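PDB 2Q37: uric acid degradation bifunctional protein TTL from Arabidopsis thaliana, which hydrolyses 5-hydroxyisourate and then stereoselectively decarboxylates the OHCU product to (S)-allantoin, the decarboxylation being the work of the N-terminal domain. Local coordinates for residues 137-140 and 141-144. Sequence-based numbering, arbitrary orientation.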
ATOM      1  N   GLY A 137      -0.398  12.210  24.642  1.00 45.59           N
ATOM      2  CA  GLY A 137       0.311  12.737  25.781  1.00 44.39           C
ATOM      3  C   GLY A 137       1.622  13.063  25.110  1.00 43.91           C
ATOM      4  O   GLY A 137       2.633  13.326  25.752  1.00 46.76           O
ATOM      5  N   ARG A 138       1.599  13.045  23.786  1.00 42.01           N
ATOM      6  CA  ARG A 138       2.803  13.302  23.042  1.00 42.53           C
ATOM      7  C   ARG A 138       3.005  14.775  22.754  1.00 42.82           C
ATOM      8  O   ARG A 138       2.057  15.553  22.606  1.00 40.89           O
ATOM      9  CB  ARG A 138       2.785  12.503  21.743  1.00 44.11           C
ATOM     10  CG  ARG A 138       2.245  11.085  21.916  1.00 47.59           C
ATOM     11  CD  ARG A 138       3.321  10.014  21.879  1.00 51.50           C
ATOM     12  NE  ARG A 138       2.973   8.978  20.899  1.00 55.51           N
ATOM     13  CZ  ARG A 138       2.008   8.070  21.061  1.00 56.89           C
ATOM     14  NH1 ARG A 138       1.285   8.048  22.186  1.00 54.90           N
ATOM     15  NH2 ARG A 138       1.737   7.208  20.072  1.00 56.49           N
ATOM     16  N   THR A 139       4.278  15.135  22.696  1.00 43.74           N
ATOM     17  CA  THR A 139       4.729  16.480  22.408  1.00 43.83           C
ATOM     18  C   THR A 139       5.078  16.535  20.922  1.00 43.85           C
ATOM     19  O   THR A 139       5.268  15.494  20.288  1.00 41.97           O
ATOM     20  CB  THR A 139       5.979  16.776  23.237  1.00 44.94           C
ATOM     21  OG1 THR A 139       5.595  17.003  24.600  1.00 44.34           O
ATOM     22  CG2 THR A 139       6.712  17.983  22.696  1.00 48.20           C
ATOM     23  N   HIS A 140       5.131  17.736  20.352  1.00 43.98           N
ATOM     24  CA  HIS A 140       5.505  17.855  18.947  1.00 44.06           C
ATOM     25  C   HIS A 140       6.960  17.423  18.808  1.00 43.56           C
ATOM     26  O   HIS A 140       7.375  16.880  17.777  1.00 44.07           O
ATOM     27  CB  HIS A 140       5.335  19.290  18.455  1.00 44.12           C
ATOM     28  CG  HIS A 140       3.910  19.673  18.229  1.00 46.08           C
ATOM     29  ND1 HIS A 140       3.231  20.538  19.057  1.00 47.64           N
ATOM     30  CD2 HIS A 140       3.026  19.283  17.282  1.00 46.48           C
ATOM     31  CE1 HIS A 140       1.987  20.665  18.629  1.00 48.99           C
ATOM     32  NE2 HIS A 140       1.837  19.914  17.553  1.00 48.68           N
ATOM     33  N   ALA A 141       7.721  17.656  19.873  1.00 42.53           N
ATOM     34  CA  ALA A 141       9.129  17.298  19.921  1.00 41.50           C
ATOM     35  C   ALA A 141       9.309  15.769  19.864  1.00 41.76           C
ATOM     36  O   ALA A 141      10.125  15.256  19.081  1.00 41.69           O
ATOM     37  CB  ALA A 141       9.757  17.863  21.191  1.00 39.58           C
ATOM     38  N   GLU A 142       8.560  15.038  20.688  1.00 39.99           N
ATOM     39  CA  GLU A 142       8.673  13.587  20.681  1.00 39.90           C
ATOM     40  C   GLU A 142       8.218  13.063  19.328  1.00 41.67           C
ATOM     41  O   GLU A 142       8.840  12.163  18.755  1.00 42.13           O
ATOM     42  CB  GLU A 142       7.810  12.971  21.771  1.00 38.23           C
ATOM     43  CG  GLU A 142       8.078  13.540  23.141  1.00 38.97           C
ATOM     44  CD  GLU A 142       7.065  13.074  24.151  1.00 39.00           C
ATOM     45  OE1 GLU A 142       5.948  12.706  23.733  1.00 41.33           O
ATOM     46  OE2 GLU A 142       7.369  13.083  25.359  1.00 38.46           O
HETATM   47  N   MSE A 143       7.137  13.638  18.810  1.00 42.16           N
HETATM   48  CA  MSE A 143       6.604  13.211  17.526  1.00 42.27           C
HETATM   49  C   MSE A 143       7.514  13.569  16.364  1.00 41.39           C
HETATM   50  O   MSE A 143       7.572  12.838  15.389  1.00 41.34           O
HETATM   51  CB  MSE A 143       5.208  13.787  17.318  1.00 44.65           C
HETATM   52  CG  MSE A 143       4.189  13.207  18.284  1.00 47.39           C
HETATM   53 SE   MSE A 143       2.358  13.568  17.748  1.00 55.94          SE
HETATM   54  CE  MSE A 143       1.936  15.054  18.958  1.00 50.92           C
ATOM     55  N   LEU A 144       8.222  14.693  16.463  1.00 41.60           N
ATOM     56  CA  LEU A 144       9.162  15.100  15.414  1.00 40.42           C
ATOM     57  C   LEU A 144      10.289  14.051  15.406  1.00 40.45           C
ATOM     58  O   LEU A 144      10.779  13.632  14.358  1.00 40.74           O
ATOM     59  CB  LEU A 144       9.708  16.496  15.736  1.00 40.81           C
ATOM     60  CG  LEU A 144      10.688  17.267  14.838  1.00 41.67           C
ATOM     61  CD1 LEU A 144      12.081  16.724  15.021  1.00 44.04           C
ATOM     62  CD2 LEU A 144      10.251  17.185  13.383  1.00 42.82           C
TER
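The carboxylate of Glu142 reaches back over the start of its helix, and its OE1 accepts the backbone N-H of Thr139 at 3.1 Å, nearly straight at the hydrogen (160°). The amide comes from above the carboxylate, 62° out of its plane. Glu142 CG lies anti to its own carbonyl carbon (chi1 -54°) and the chain runs extended beyond it, which carries the acid back past Thr139, Glu142 CG lying 3.9 Å from Thr139 CB. Such a bond illustrates how a side chain at N3 can close a helix N-terminus, here as one half of a capping box: Thr139 holds the N-cap position, whereas the reciprocal bond from the threonine side chain is absent. The helix so begun, 140-150, belongs to the all-helical OHCU decarboxylase domain. Its first turn closes with Met143 N to Thr139 O at 3.0 Å, followed by Leu144 N to His140 O at 2.7 Å. Arg138 crosses Glu142 at about a right angle without forming a salt bridge, Arg138 NE staying 5.5 Å from Glu142 OE1. Selenomethionine Met143 lays CG against Arg138 CB, 3.8 Å apart, while its side chain also touches Ile133 and Ala135, two (S)-allantoin-binding residues. Although His140 CB brushes Ala141 N, the side chain leaves in the other direction, its ring meeting Phe105 edge-to-face.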